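2-(acetamidomethylene)succinate hydrolase (PDB 3KXP) catalyses the last step of vitamin B6 degradation, hydrolysing (E)-2-(acetamidomethylene)succinate to succinic semialdehyde, acetate, ammonia and carbon dioxide. Local coordinates at residues Y170-T173 / E174-D177; R244-L247 / V248-Y251. One frame throughout, in Å; residues are numbered along the deposited sequence.

Both interactions are helix starts: interaction 1 opens helix 173-182 and interaction 2 opens helix 248-253, with centres 13 Å apart. They lie towards the two ends of the insertion between strands 159-165 and 258-263, where alpha/beta hydrolases commonly carry their cap. Among the contacts joining them, D177 and R244 form a salt bridge, although the modelled 2.3 Å from D177 OD1 to R244 NH2 is too short to take literally; the L176 side chain also touches R244, and Y170 CZ packs 3.9 Å from V248 CG2. The side chain of I171 is about 7 Å from those of S142 and D166, the inferred nucleophile and an inferred active-site residue; that of L247 is about 9 Å from that of S142.

Interaction 1. Residues Y170-T173 / E174-D177; sequences YIET and EALD
E174 folds its carboxylate back towards the start of the helix: bent at chi2 (62°), the chain brings OE1 to 3.4 Å from CB of E172, the N-cap residue. The two acid groups still stay apart, with E172 OE2 5.8 Å from E174 OE1 and in a weak hydrogen bond to S270 OG. At A175 the amide makes a weak bond to E172 O, and the methyl CB meets I171 CG2 at 3.9 Å. L176 N also bonds weakly to E172 O, while its CG rests 3.9 Å from that same I171 CG2, the two side chains crossing at about a right angle. D177 closes the turn with N to T173 O (2.8 Å), and its carboxylate lies beside T173, OD2 3.5 Å from CG2. D177 OD1 also lies 3.2 Å from T173 O, two acceptors side by side, a closeness probably eased by the positive charge of R244, whose NH2 forms a salt bridge with OD1. Replacing D177 by alanine removes that carboxylate, and R244 would probably lose one of its acidic mates. Weak bonds to E172 O start the helix, then, and acids at E174 and D177 are likely to suit the positive end of its dipole.

Interaction 2. Residues R244-L247 / V248-Y251; sequences RSDL and VPAY
A helical bond runs from Y251 N to L247 O, 3.3 Å long and lying in the carbonyl plane, with 160° at the hydrogen. D246 lies just before the turn that leads into the helix. P249 has no N-H to offer in the opening turn, and the amide of A250 is met by a water that accepts from A250 N (2.9 Å) and donates to D246 O, so that the backbone is bridged across the start of the helix.

D246 supplies the capping bond. With CG swung anti to its own N (chi1 -172°), the side chain reaches forward and OD1 accepts from V248 N at 3.1 Å; the bond is fairly straight, but the donor stands well above the carboxylate plane. The fit is tight, since V248 CG2 presses on the same oxygen, and the other one, OD2, lies 3.6 Å from P249 CD.

On the inner side L247 spreads its branches over the helix. CD1 touches A250 CB at 3.9 Å; CD2 comes up to the edge of the Y251 ring, near its plane, 3.8 Å from CE1. The phenol is held at its far end as well, Y251 OH bonding to F167 O, the residue after D166. L247 and Y251 also pack against helix 143-154, which begins just after S142.

An Asx turn at D246 thus caps helix 248-253, which leads into strand 258-263 and sets this corner of the alpha/beta hydrolase fold beside the helix of the probable nucleophile elbow.

Interaction 1. Residues Y170-T173 / E174-D177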
ATOM      1  N   TYR A 170      -4.283 -13.859 -13.779  1.00 24.17           N
ATOM      2  CA  TYR A 170      -5.584 -13.686 -14.420  1.00 25.36           C
ATOM      3  C   TYR A 170      -5.657 -12.829 -15.685  1.00 27.18           C
ATOM      4  O   TYR A 170      -6.752 -12.495 -16.135  1.00 29.83           O
ATOM      5  CB  TYR A 170      -6.592 -13.135 -13.409  1.00 24.96           C
ATOM      6  CG  TYR A 170      -6.647 -13.894 -12.109  1.00 25.88           C
ATOM      7  CD1 TYR A 170      -6.201 -13.312 -10.918  1.00 24.26           C
ATOM      8  CD2 TYR A 170      -7.140 -15.202 -12.063  1.00 26.60           C
ATOM      9  CE1 TYR A 170      -6.243 -14.020  -9.710  1.00 24.97           C
ATOM     10  CE2 TYR A 170      -7.187 -15.919 -10.862  1.00 25.17           C
ATOM     11  CZ  TYR A 170      -6.736 -15.325  -9.693  1.00 25.73           C
ATOM     12  OH  TYR A 170      -6.763 -16.044  -8.517  1.00 29.10           O
ATOM     13  N   ILE A 171      -4.519 -12.458 -16.259  1.00 27.28           N
ATOM     14  CA  ILE A 171      -4.538 -11.662 -17.485  1.00 26.06           C
ATOM     15  C   ILE A 171      -5.251 -12.485 -18.561  1.00 26.89           C
ATOM     16  O   ILE A 171      -4.962 -13.669 -18.729  1.00 27.81           O
ATOM     17  CB  ILE A 171      -3.109 -11.335 -17.940  1.00 23.92           C
ATOM     18  CG1 ILE A 171      -2.422 -10.481 -16.868  1.00 23.93           C
ATOM     19  CG2 ILE A 171      -3.136 -10.624 -19.284  1.00 22.13           C
ATOM     20  CD1 ILE A 171      -0.981 -10.145 -17.175  1.00 22.40           C
ATOM     21  N   GLU A 172      -6.184 -11.873 -19.286  1.00 27.78           N
ATOM     22  CA  GLU A 172      -6.919 -12.613 -20.312  1.00 29.44           C
ATOM     23  C   GLU A 172      -6.103 -12.956 -21.551  1.00 28.77           C
ATOM     24  O   GLU A 172      -5.205 -12.217 -21.956  1.00 27.93           O
ATOM     25  CB  GLU A 172      -8.196 -11.867 -20.720  1.00 30.93           C
ATOM     26  CG  GLU A 172      -8.015 -10.386 -20.931  1.00 38.44           C
ATOM     27  CD  GLU A 172      -8.279  -9.562 -19.676  1.00 38.88           C
ATOM     28  OE1 GLU A 172      -7.734  -8.443 -19.603  1.00 41.95           O
ATOM     29  OE2 GLU A 172      -9.036 -10.010 -18.781  1.00 38.04           O
ATOM     30  N   THR A 173      -6.434 -14.099 -22.142  1.00 29.09           N
ATOM     31  CA  THR A 173      -5.759 -14.600 -23.332  1.00 31.10           C
ATOM     32  C   THR A 173      -5.590 -13.561 -24.444  1.00 31.18           C
ATOM     33  O   THR A 173      -4.516 -13.446 -25.039  1.00 28.99           O
ATOM     34  CB  THR A 173      -6.515 -15.814 -23.903  1.00 32.67           C
ATOM     35  OG1 THR A 173      -6.576 -16.843 -22.910  1.00 35.74           O
ATOM     36  CG2 THR A 173      -5.810 -16.358 -25.138  1.00 34.72           C
ATOM     37  N   GLU A 174      -6.651 -12.808 -24.716  1.00 31.76           N
ATOM     38  CA  GLU A 174      -6.627 -11.795 -25.765  1.00 34.43           C
ATOM     39  C   GLU A 174      -5.531 -10.752 -25.555  1.00 32.93           C
ATOM     40  O   GLU A 174      -4.876 -10.332 -26.511  1.00 33.42           O
ATOM     41  CB  GLU A 174      -7.986 -11.092 -25.852  1.00 38.56           C
ATOM     42  CG  GLU A 174      -9.171 -12.013 -26.154  1.00 45.76           C
ATOM     43  CD  GLU A 174      -9.405 -13.065 -25.073  1.00 49.59           C
ATOM     44  OE1 GLU A 174      -9.216 -12.751 -23.874  1.00 48.15           O
ATOM     45  OE2 GLU A 174      -9.795 -14.203 -25.425  1.00 54.11           O
ATOM     46  N   ALA A 175      -5.337 -10.337 -24.305  1.00 30.94           N
ATOM     47  CA  ALA A 175      -4.329  -9.336 -23.971  1.00 29.98           C
ATOM     48  C   ALA A 175      -2.921  -9.877 -24.224  1.00 29.62           C
ATOM     49  O   ALA A 175      -2.042  -9.155 -24.704  1.00 28.98           O
ATOM     50  CB  ALA A 175      -4.487  -8.902 -22.512  1.00 31.26           C
ATOM     51  N   LEU A 176      -2.710 -11.147 -23.899  1.00 28.18           N
ATOM     52  CA  LEU A 176      -1.422 -11.780 -24.132  1.00 29.34           C
ATOM     53  C   LEU A 176      -1.252 -12.071 -25.625  1.00 29.84           C
ATOM     54  O   LEU A 176      -0.128 -12.077 -26.127  1.00 29.27           O
ATOM     55  CB  LEU A 176      -1.294 -13.063 -23.304  1.00 29.31           C
ATOM     56  CG  LEU A 176      -1.053 -12.762 -21.816  1.00 32.50           C
ATOM     57  CD1 LEU A 176      -1.252 -14.003 -20.951  1.00 29.76           C
ATOM     58  CD2 LEU A 176       0.350 -12.189 -21.660  1.00 30.61           C
ATOM     59  N   ASP A 177      -2.360 -12.304 -26.333  1.00 29.64           N
ATOM     60  CA  ASP A 177      -2.284 -12.548 -27.775  1.00 29.75           C
ATOM     61  C   ASP A 177      -1.726 -11.283 -28.413  1.00 29.48           C
ATOM     62  O   ASP A 177      -0.876 -11.342 -29.296  1.00 28.00           O
ATOM     63  CB  ASP A 177      -3.669 -12.825 -28.386  1.00 30.28           C
ATOM     64  CG  ASP A 177      -4.236 -14.177 -27.986  1.00 33.02           C
ATOM     65  OD1 ASP A 177      -3.445 -15.057 -27.607  1.00 34.18           O
ATOM     66  OD2 ASP A 177      -5.470 -14.371 -28.060  1.00 34.89           O
TER

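Interaction 2. Residues R244-L247 / V248-Y251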
ATOM      1  N   ARG A 244       2.568 -16.379 -20.532  1.00 27.42           N
ATOM      2  CA  ARG A 244       1.236 -16.969 -20.437  1.00 28.99           C
ATOM      3  C   ARG A 244       1.076 -17.920 -19.255  1.00 30.07           C
ATOM      4  O   ARG A 244      -0.040 -18.320 -18.930  1.00 31.65           O
ATOM      5  CB  ARG A 244       0.909 -17.745 -21.714  1.00 29.07           C
ATOM      6  CG  ARG A 244       0.662 -16.895 -22.947  1.00 31.35           C
ATOM      7  CD  ARG A 244       0.403 -17.795 -24.145  1.00 33.91           C
ATOM      8  NE  ARG A 244      -0.637 -17.259 -25.015  1.00 37.58           N
ATOM      9  CZ  ARG A 244      -0.475 -16.228 -25.834  1.00 38.28           C
ATOM     10  NH1 ARG A 244       0.697 -15.612 -25.908  1.00 41.97           N
ATOM     11  NH2 ARG A 244      -1.488 -15.808 -26.571  1.00 36.43           N
ATOM     12  N   SER A 245       2.177 -18.289 -18.611  1.00 30.47           N
ATOM     13  CA  SER A 245       2.101 -19.235 -17.504  1.00 31.47           C
ATOM     14  C   SER A 245       1.315 -18.717 -16.302  1.00 30.78           C
ATOM     15  O   SER A 245       1.219 -17.510 -16.067  1.00 29.63           O
ATOM     16  CB  SER A 245       3.507 -19.673 -17.075  1.00 30.92           C
ATOM     17  OG  SER A 245       4.293 -18.561 -16.691  1.00 35.11           O
ATOM     18  N   ASP A 246       0.748 -19.659 -15.558  1.00 29.15           N
ATOM     19  CA  ASP A 246      -0.054 -19.367 -14.383  1.00 29.63           C
ATOM     20  C   ASP A 246       0.778 -18.643 -13.328  1.00 28.54           C
ATOM     21  O   ASP A 246       1.770 -19.170 -12.833  1.00 26.20           O
ATOM     22  CB  ASP A 246      -0.628 -20.678 -13.824  1.00 31.84           C
ATOM     23  CG  ASP A 246      -1.637 -20.455 -12.709  1.00 34.43           C
ATOM     24  OD1 ASP A 246      -2.119 -19.312 -12.544  1.00 34.74           O
ATOM     25  OD2 ASP A 246      -1.959 -21.435 -12.005  1.00 37.61           O
ATOM     26  N   LEU A 247       0.351 -17.429 -12.989  1.00 27.82           N
ATOM     27  CA  LEU A 247       1.043 -16.603 -12.012  1.00 26.16           C
ATOM     28  C   LEU A 247       0.369 -16.632 -10.633  1.00 25.45           C
ATOM     29  O   LEU A 247       0.845 -15.996  -9.689  1.00 26.82           O
ATOM     30  CB  LEU A 247       1.111 -15.163 -12.538  1.00 24.87           C
ATOM     31  CG  LEU A 247       2.129 -14.224 -11.887  1.00 25.31           C
ATOM     32  CD1 LEU A 247       3.519 -14.857 -11.931  1.00 23.17           C
ATOM     33  CD2 LEU A 247       2.119 -12.886 -12.610  1.00 23.57           C
ATOM     34  N   VAL A 248      -0.728 -17.378 -10.521  1.00 24.68           N
ATOM     35  CA  VAL A 248      -1.478 -17.481  -9.268  1.00 24.03           C
ATOM     36  C   VAL A 248      -0.636 -17.982  -8.089  1.00 23.38           C
ATOM     37  O   VAL A 248      -0.643 -17.377  -7.015  1.00 23.28           O
ATOM     38  CB  VAL A 248      -2.729 -18.393  -9.447  1.00 24.61           C
ATOM     39  CG1 VAL A 248      -3.395 -18.664  -8.104  1.00 24.42           C
ATOM     40  CG2 VAL A 248      -3.719 -17.725 -10.381  1.00 23.19           C
ATOM     41  N   PRO A 249       0.099 -19.095  -8.267  1.00 23.22           N
ATOM     42  CA  PRO A 249       0.929 -19.620  -7.170  1.00 22.50           C
ATOM     43  C   PRO A 249       1.891 -18.572  -6.606  1.00 24.02           C
ATOM     44  O   PRO A 249       2.056 -18.455  -5.392  1.00 23.80           O
ATOM     45  CB  PRO A 249       1.666 -20.783  -7.826  1.00 23.35           C
ATOM     46  CG  PRO A 249       0.659 -21.285  -8.827  1.00 22.57           C
ATOM     47  CD  PRO A 249       0.138 -19.995  -9.435  1.00 22.60           C
ATOM     48  N   ALA A 250       2.515 -17.803  -7.496  1.00 24.92           N
ATOM     49  CA  ALA A 250       3.457 -16.766  -7.088  1.00 24.47           C
ATOM     50  C   ALA A 250       2.801 -15.666  -6.243  1.00 24.97           C
ATOM     51  O   ALA A 250       3.367 -15.233  -5.242  1.00 25.68           O
ATOM     52  CB  ALA A 250       4.126 -16.161  -8.310  1.00 22.71           C
ATOM     53  N   TYR A 251       1.625 -15.195  -6.635  1.00 24.88           N
ATOM     54  CA  TYR A 251       0.970 -14.166  -5.830  1.00 27.94           C
ATOM     55  C   TYR A 251       0.362 -14.777  -4.574  1.00 27.21           C
ATOM     56  O   TYR A 251       0.344 -14.156  -3.519  1.00 28.31           O
ATOM     57  CB  TYR A 251      -0.116 -13.437  -6.625  1.00 27.40           C
ATOM     58  CG  TYR A 251       0.380 -12.219  -7.374  1.00 27.18           C
ATOM     59  CD1 TYR A 251       1.100 -12.344  -8.560  1.00 27.67           C
ATOM     60  CD2 TYR A 251       0.098 -10.936  -6.907  1.00 27.45           C
ATOM     61  CE1 TYR A 251       1.519 -11.216  -9.272  1.00 27.95           C
ATOM     62  CE2 TYR A 251       0.511  -9.805  -7.607  1.00 27.42           C
ATOM     63  CZ  TYR A 251       1.217  -9.952  -8.791  1.00 27.80           C
ATOM     64  OH  TYR A 251       1.583  -8.834  -9.507  1.00 27.82           O
TER
HETATM   65  O   HOH W   1       3.428 -18.552 -10.180  1.00 36.82           O